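Local coordinates for protein sulfhydryl oxidase 1 (Homo sapiens, PDB 3LLK) that probably catalyses, with a bound flavin, the oxidation of thiols to disulfides, passing the electrons to molecular oxygen, at residues Ala9-Ile14 with Pro211-Val216; Ile26-Val31 with Ala89-Lys94. All coordinates share one frame; numbering follows the deposited sequence.

Contact 1 of 2, residues Ala9-Ile14 with Pro211-Val216; sequences ADRSKI and PQFPKV. With FAD (flavin-adenine dinucleotide), chain D.
D10 OD1 takes two bonds from S12, and the turn they pin carries R11 across to F213. The backbone N of S12 reaches D10 OD1 at 3.0 Å and 160°, an Asx turn, while S12 OG donates to the same D10 OD1 at 2.7 Å; both come from one face of the carboxylate, tilted well above its plane. Around them runs a type I turn from D10 to K13, closed by K13 N to D10 O at 2.9 Å. R11 leaves this turn toward F213, its chain bent at chi2 (82°), which brings the guanidinium up to F213, whose CE1 lies over one of its faces, off toward the rim. R11 NH2 comes within 3.2 Å of F213 CE1, with the two planes 39° apart: oblique contact rather than a flat stack. Q212 O sits at the guanidinium edge, 3.6 Å from R11 NH2, too far to count as a bond. The ring of F213 also makes a cation-pi contact with R116, whose NE is hydrogen-bonded to the FAD. Two residues on, K215 directs its amine at the pyrophosphate of the cofactor, with weak bonds from K215 NZ to FAD O4' (3.3 Å) and O2A; other approaches of NZ are implausibly short, and its exact place is doubtful. This small surface contact joins two loops: 9-14 leads into strand 14-15, which pairs in parallel with 255-256, while 211-216 follows helix 185-203, against whose N200 and L203 the K215 side chain packs.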
loop_
_atom_site.group_PDB
_atom_site.type_symbol
_atom_site.label_atom_id
_atom_site.label_comp_id
_atom_site.label_asym_id
_atom_site.label_seq_id
_atom_site.Cartn_x
_atom_site.Cartn_y
_atom_site.Cartn_z
ATOM N N ALA A 9 19.589 4.241 1.333
ATOM C CA ALA A 9 18.388 5.042 1.143
ATOM C C ALA A 9 17.998 5.704 2.460
ATOM O O ALA A 9 18.302 5.194 3.539
ATOM C CB ALA A 9 17.253 4.163 0.640
ATOM N N ASP A 10 17.317 6.838 2.369
ATOM C CA ASP A 10 16.891 7.576 3.553
ATOM C C ASP A 10 15.612 6.991 4.174
ATOM O O ASP A 10 14.511 7.207 3.662
ATOM C CB ASP A 10 16.653 9.040 3.180
ATOM C CG ASP A 10 16.510 9.938 4.394
ATOM O OD1 ASP A 10 16.151 9.435 5.480
ATOM O OD2 ASP A 10 16.748 11.154 4.253
ATOM N N ARG A 11 15.765 6.268 5.284
ATOM C CA ARG A 11 14.638 5.647 5.983
ATOM C C ARG A 11 13.515 6.605 6.374
ATOM O O ARG A 11 12.419 6.164 6.709
ATOM C CB ARG A 11 15.111 4.941 7.261
ATOM C CG ARG A 11 15.470 3.468 7.113
ATOM C CD ARG A 11 16.870 3.263 6.563
ATOM N NE ARG A 11 17.373 1.933 6.899
ATOM C CZ ARG A 11 18.581 1.480 6.578
ATOM N NH1 ARG A 11 19.421 2.251 5.900
ATOM N NH2 ARG A 11 18.955 0.260 6.946
ATOM N N SER A 12 13.782 7.906 6.351
ATOM C CA SER A 12 12.757 8.875 6.732
ATOM C C SER A 12 11.995 9.412 5.529
ATOM O O SER A 12 11.054 10.181 5.682
ATOM C CB SER A 12 13.389 10.050 7.477
ATOM O OG SER A 12 14.102 10.883 6.578
ATOM N N LYS A 13 12.402 9.010 4.332
ATOM C CA LYS A 13 11.750 9.497 3.125
ATOM C C LYS A 13 10.924 8.431 2.416
ATOM O O LYS A 13 10.914 7.266 2.799
ATOM C CB LYS A 13 12.796 10.047 2.144
ATOM C CG LYS A 13 13.687 11.154 2.710
ATOM C CD LYS A 13 12.878 12.368 3.140
ATOM C CE LYS A 13 13.766 13.378 3.858
ATOM N NZ LYS A 13 12.987 14.451 4.547
ATOM N N ILE A 14 10.223 8.867 1.382
ATOM C CA ILE A 14 9.407 7.996 0.556
ATOM C C ILE A 14 9.971 8.238 -0.833
ATOM O O ILE A 14 10.184 9.386 -1.214
ATOM C CB ILE A 14 7.919 8.426 0.567
ATOM C CG1 ILE A 14 7.376 8.427 1.998
ATOM C CG2 ILE A 14 7.107 7.519 -0.340
ATOM C CD1 ILE A 14 7.622 7.157 2.761
ATOM N N PRO A 211 18.482 -9.359 6.942
ATOM C CA PRO A 211 19.448 -8.962 7.974
ATOM C C PRO A 211 19.768 -7.473 8.001
ATOM O O PRO A 211 20.024 -6.899 9.066
ATOM C CB PRO A 211 20.675 -9.805 7.638
ATOM C CG PRO A 211 20.075 -11.052 7.046
ATOM C CD PRO A 211 19.015 -10.469 6.130
ATOM N N GLN A 212 19.737 -6.843 6.834
ATOM C CA GLN A 212 20.056 -5.426 6.740
ATOM C C GLN A 212 18.908 -4.507 7.137
ATOM O O GLN A 212 19.094 -3.302 7.278
ATOM C CB GLN A 212 20.526 -5.106 5.318
ATOM C CG GLN A 212 21.900 -4.446 5.248
ATOM C CD GLN A 212 22.902 -5.064 6.215
ATOM O OE1 GLN A 212 23.134 -6.273 6.206
ATOM N NE2 GLN A 212 23.497 -4.230 7.054
ATOM N N PHE A 213 17.723 -5.075 7.325
ATOM C CA PHE A 213 16.551 -4.290 7.707
ATOM C C PHE A 213 15.729 -5.038 8.756
ATOM O O PHE A 213 14.639 -5.535 8.473
ATOM C CB PHE A 213 15.707 -4.009 6.464
ATOM C CG PHE A 213 16.410 -3.157 5.447
ATOM C CD1 PHE A 213 16.399 -1.765 5.558
ATOM C CD2 PHE A 213 17.128 -3.742 4.411
ATOM C CE1 PHE A 213 17.093 -0.968 4.654
ATOM C CE2 PHE A 213 17.830 -2.951 3.496
ATOM C CZ PHE A 213 17.810 -1.558 3.623
ATOM N N PRO A 214 16.251 -5.126 9.990
ATOM C CA PRO A 214 15.589 -5.813 11.106
ATOM C C PRO A 214 14.218 -5.227 11.414
ATOM O O PRO A 214 14.031 -4.015 11.349
ATOM C CB PRO A 214 16.556 -5.603 12.270
ATOM C CG PRO A 214 17.877 -5.401 11.603
ATOM C CD PRO A 214 17.533 -4.542 10.426
ATOM N N LYS A 215 13.270 -6.090 11.759
ATOM C CA LYS A 215 11.923 -5.648 12.095
ATOM C C LYS A 215 11.921 -4.949 13.453
ATOM O O LYS A 215 12.602 -5.378 14.383
ATOM C CB LYS A 215 10.972 -6.847 12.153
ATOM C CG LYS A 215 10.798 -7.589 10.843
ATOM C CD LYS A 215 10.193 -6.688 9.781
ATOM C CE LYS A 215 9.893 -7.459 8.514
ATOM N NZ LYS A 215 9.305 -6.577 7.469
ATOM N N VAL A 216 11.172 -3.857 13.559
ATOM C CA VAL A 216 11.059 -3.130 14.821
ATOM C C VAL A 216 9.653 -2.550 14.914
ATOM O O VAL A 216 8.919 -2.522 13.922
ATOM C CB VAL A 216 12.055 -1.955 14.915
ATOM C CG1 VAL A 216 13.461 -2.425 14.579
ATOM C CG2 VAL A 216 11.616 -0.827 13.994
HETATM P PA FAD D . 7.882 -3.700 5.493
HETATM O O1A FAD D . 7.521 -4.138 4.117
HETATM O O2A FAD D . 7.286 -4.295 6.719
HETATM O O5B FAD D . 7.727 -2.146 5.633
HETATM C C5B FAD D . 7.748 -1.204 4.558
HETATM C C4B FAD D . 8.306 0.027 5.225
HETATM O O4B FAD D . 7.145 0.730 5.745
HETATM C C3B FAD D . 9.506 0.131 6.191
HETATM O O3B FAD D . 10.799 0.127 5.588
HETATM C C2B FAD D . 9.120 1.322 6.944
HETATM O O2B FAD D . 9.547 2.536 6.408
HETATM C C1B FAD D . 7.583 1.330 6.968
HETATM N N9A FAD D . 6.889 0.733 8.065
HETATM C C8A FAD D . 7.226 -0.311 8.968
HETATM N N7A FAD D . 6.357 -0.577 9.886
HETATM C C5A FAD D . 5.358 0.348 9.613
HETATM C C6A FAD D . 4.151 0.596 10.296
HETATM N N6A FAD D . 3.782 -0.061 11.403
HETATM N N1A FAD D . 3.305 1.596 9.859
HETATM C C2A FAD D . 3.609 2.424 8.821
HETATM N N3A FAD D . 4.810 2.186 8.136
HETATM C C4A FAD D . 5.652 1.120 8.583
HETATM N N1 FAD D . 5.347 -11.785 5.288
HETATM C C2 FAD D . 5.521 -12.992 5.931
HETATM O O2 FAD D . 6.636 -13.527 5.818
HETATM N N3 FAD D . 4.372 -13.359 6.619
HETATM C C4 FAD D . 3.140 -12.666 6.709
HETATM O O4 FAD D . 2.164 -13.175 7.352
HETATM C C4X FAD D . 3.067 -11.468 6.026
HETATM N N5 FAD D . 1.835 -10.741 5.965
HETATM C C5X FAD D . 1.649 -9.565 5.190
HETATM C C6 FAD D . 0.357 -9.009 5.120
HETATM C C7 FAD D . 0.183 -7.817 4.362
HETATM C C7M FAD D . -1.246 -7.273 4.330
HETATM C C8 FAD D . 1.278 -7.195 3.691
HETATM C C8M FAD D . 1.306 -5.919 2.873
HETATM C C9 FAD D . 2.535 -7.796 3.755
HETATM C C9A FAD D . 2.803 -9.008 4.443
HETATM N N10 FAD D . 4.037 -9.809 4.663
HETATM C C10 FAD D . 4.209 -11.012 5.295
HETATM C "C1'" FAD D . 5.250 -9.180 4.244
HETATM C "C2'" FAD D . 5.990 -8.322 5.224
HETATM O "O2'" FAD D . 5.063 -7.563 6.040
HETATM C "C3'" FAD D . 7.007 -7.359 4.694
HETATM O "O3'" FAD D . 6.415 -6.519 3.711
HETATM C "C4'" FAD D . 8.358 -7.862 4.213
HETATM O "O4'" FAD D . 8.870 -8.900 5.101
HETATM C "C5'" FAD D . 9.399 -6.874 3.908
HETATM O "O5'" FAD D . 9.737 -6.237 5.143
HETATM P P FAD D . 10.512 -4.897 5.271
HETATM O O1P FAD D . 11.383 -5.131 6.424
HETATM O O2P FAD D . 11.207 -4.501 4.019
HETATM O O3P FAD D . 9.472 -3.720 5.626
#

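Contact 2 of 2, residues Ile26-Val31 with Ala89-Lys94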
loop_
_atom_site.group_PDB
_atom_site.type_symbol
_atom_site.label_atom_id
_atom_site.label_comp_id
_atom_site.label_asym_id
_atom_site.label_seq_id
_atom_site.Cartn_x
_atom_site.Cartn_y
_atom_site.Cartn_z
ATOM N N ILE A 26 1.499 -4.310 -9.454
ATOM C CA ILE A 26 0.097 -4.626 -9.219
ATOM C C ILE A 26 -0.643 -4.906 -10.526
ATOM O O ILE A 26 -1.244 -5.971 -10.701
ATOM C CB ILE A 26 -0.615 -3.458 -8.471
ATOM C CG1 ILE A 26 -0.180 -3.446 -7.005
ATOM C CG2 ILE A 26 -2.118 -3.589 -8.594
ATOM C CD1 ILE A 26 -0.532 -2.166 -6.244
ATOM N N LEU A 27 -0.577 -3.949 -11.448
ATOM C CA LEU A 27 -1.272 -4.054 -12.720
ATOM C C LEU A 27 -0.765 -5.116 -13.695
ATOM O O LEU A 27 -1.566 -5.758 -14.363
ATOM C CB LEU A 27 -1.275 -2.688 -13.415
ATOM C CG LEU A 27 -1.946 -1.525 -12.661
ATOM C CD1 LEU A 27 -1.538 -0.201 -13.303
ATOM C CD2 LEU A 27 -3.460 -1.679 -12.675
ATOM N N ARG A 28 0.550 -5.293 -13.777
ATOM C CA ARG A 28 1.145 -6.254 -14.702
ATOM C C ARG A 28 1.387 -7.649 -14.124
ATOM O O ARG A 28 1.364 -8.641 -14.865
ATOM C CB ARG A 28 2.480 -5.710 -15.238
ATOM C CG ARG A 28 2.389 -4.385 -15.981
ATOM C CD ARG A 28 1.664 -4.559 -17.293
ATOM N NE ARG A 28 1.813 -3.405 -18.175
ATOM C CZ ARG A 28 1.284 -3.336 -19.393
ATOM N NH1 ARG A 28 0.571 -4.352 -19.868
ATOM N NH2 ARG A 28 1.473 -2.263 -20.147
ATOM N N ILE A 29 1.631 -7.737 -12.819
ATOM C CA ILE A 29 1.897 -9.036 -12.215
ATOM C C ILE A 29 0.744 -9.592 -11.384
ATOM O O ILE A 29 0.123 -10.579 -11.768
ATOM C CB ILE A 29 3.161 -8.993 -11.328
ATOM C CG1 ILE A 29 4.359 -8.505 -12.148
ATOM C CG2 ILE A 29 3.446 -10.374 -10.758
ATOM C CD1 ILE A 29 4.739 -9.409 -13.293
ATOM N N GLU A 30 0.443 -8.956 -10.257
ATOM C CA GLU A 30 -0.620 -9.460 -9.394
ATOM C C GLU A 30 -1.976 -9.600 -10.077
ATOM O O GLU A 30 -2.610 -10.663 -10.001
ATOM C CB GLU A 30 -0.756 -8.586 -8.150
ATOM C CG GLU A 30 0.531 -8.471 -7.365
ATOM C CD GLU A 30 0.330 -8.743 -5.895
ATOM O OE1 GLU A 30 -0.444 -8.002 -5.258
ATOM O OE2 GLU A 30 0.947 -9.702 -5.379
ATOM N N VAL A 31 -2.442 -8.539 -10.727
ATOM C CA VAL A 31 -3.734 -8.624 -11.407
ATOM C C VAL A 31 -3.621 -9.617 -12.577
ATOM O O VAL A 31 -4.604 -10.245 -12.969
ATOM C CB VAL A 31 -4.177 -7.255 -11.960
ATOM C CG1 VAL A 31 -5.473 -7.406 -12.746
ATOM C CG2 VAL A 31 -4.355 -6.260 -10.814
ATOM N N ALA A 89 -5.678 -2.496 -22.580
ATOM C CA ALA A 89 -6.050 -1.169 -22.101
ATOM C C ALA A 89 -4.850 -0.466 -21.458
ATOM O O ALA A 89 -4.680 0.748 -21.596
ATOM C CB ALA A 89 -7.203 -1.275 -21.099
ATOM N N LEU A 90 -4.028 -1.235 -20.747
ATOM C CA LEU A 90 -2.830 -0.699 -20.106
ATOM C C LEU A 90 -1.840 -0.283 -21.197
ATOM O O LEU A 90 -1.276 0.810 -21.146
ATOM C CB LEU A 90 -2.174 -1.755 -19.205
ATOM C CG LEU A 90 -2.959 -2.292 -18.001
ATOM C CD1 LEU A 90 -2.138 -3.355 -17.297
ATOM C CD2 LEU A 90 -3.289 -1.158 -17.040
ATOM N N ASP A 91 -1.640 -1.159 -22.181
ATOM C CA ASP A 91 -0.713 -0.881 -23.280
ATOM C C ASP A 91 -1.156 0.359 -24.053
ATOM O O ASP A 91 -0.333 1.207 -24.384
ATOM C CB ASP A 91 -0.620 -2.070 -24.250
ATOM C CG ASP A 91 -0.111 -3.344 -23.586
ATOM O OD1 ASP A 91 0.526 -3.262 -22.511
ATOM O OD2 ASP A 91 -0.341 -4.438 -24.156
ATOM N N ASP A 92 -2.456 0.464 -24.326
ATOM C CA ASP A 92 -2.994 1.609 -25.060
ATOM C C ASP A 92 -2.756 2.912 -24.321
ATOM O O ASP A 92 -2.584 3.967 -24.940
ATOM C CB ASP A 92 -4.493 1.449 -25.301
ATOM C CG ASP A 92 -4.802 0.435 -26.378
ATOM O OD1 ASP A 92 -3.848 -0.060 -27.018
ATOM O OD2 ASP A 92 -5.998 0.143 -26.585
ATOM N N ARG A 93 -2.743 2.831 -22.996
ATOM C CA ARG A 93 -2.537 4.003 -22.169
ATOM C C ARG A 93 -1.066 4.197 -21.808
ATOM O O ARG A 93 -0.727 4.972 -20.918
ATOM C CB ARG A 93 -3.432 3.899 -20.936
ATOM C CG ARG A 93 -4.900 3.973 -21.343
ATOM C CD ARG A 93 -5.889 3.577 -20.252
ATOM N NE ARG A 93 -7.260 3.732 -20.737
ATOM C CZ ARG A 93 -7.813 3.003 -21.710
ATOM N NH1 ARG A 93 -7.120 2.043 -22.311
ATOM N NH2 ARG A 93 -9.055 3.257 -22.104
ATOM N N LYS A 94 -0.202 3.484 -22.526
ATOM C CA LYS A 94 1.248 3.571 -22.357
ATOM C C LYS A 94 1.771 3.450 -20.922
ATOM O O LYS A 94 2.646 4.222 -20.514
ATOM C CB LYS A 94 1.744 4.900 -22.963
ATOM C CG LYS A 94 1.233 5.173 -24.374
ATOM C CD LYS A 94 1.865 6.418 -24.999
ATOM C CE LYS A 94 3.368 6.229 -25.216
ATOM N NZ LYS A 94 3.972 7.296 -26.071
#
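R28 and D91 meet with guanidinium and carboxylate nearly coplanar, 29° between the planes, and both terminal nitrogens of the arginine converge on a single oxygen. R28 NH1 donates to D91 OD1 at 2.9 Å on its syn side, some 30° out of the carboxylate plane, and R28 NH2 completes the salt bridge, though its position is less certain. A bend at chi2 (-69°) swings the arginine across to the other helix. There it slides past L90 in the opposite direction, so that L90 CB lies over one guanidinium face, 3.8 Å from R28 CZ. The rest of L90 runs beneath: L90 CD1 packs 4.0 Å from L27 CB and touches L27 O, whose hydrogen-bond partner is the Y83 hydroxyl. Each charged group has a second mate, R28 NE in E95 and D91 OD2 in K87, so the pair belongs to a small ionic network. An alanine in place of R28 would probably leave D91 OD1 without its charged partner and uncover one side of L90 at CB. Helix 83-92 ends in a Schellman motif, with E95 N bonded to L90 O, K94 N to D91 O at 2.9 Å and K94 at positive phi. The contact thus ties the late part of helix 16-30 to the C-terminal end of helix 83-92; F65 of helix 60-75 packs on L27, and helix 118-134 touches I26.

In the fold
The two contacts stand well apart, with centres about 29 Å from each other and nearest atoms about 14 Å apart, and each centre lies 16 to 17 Å from that of the chain. Along the sequence contact 2 is nested within the long loop that contact 1 closes. Contact 1 is the one at the cofactor: it brings a loop near the start of the chain against a loop that supplies F213 and K215 to the FAD pocket. Both segments of contact 2 fall in the range of the FAD-dependent sulfhydryl oxidase family, ahead of the residues that line that pocket; E30 OE2 comes no nearer to the cofactor than 9.1 Å, at FAD C8M.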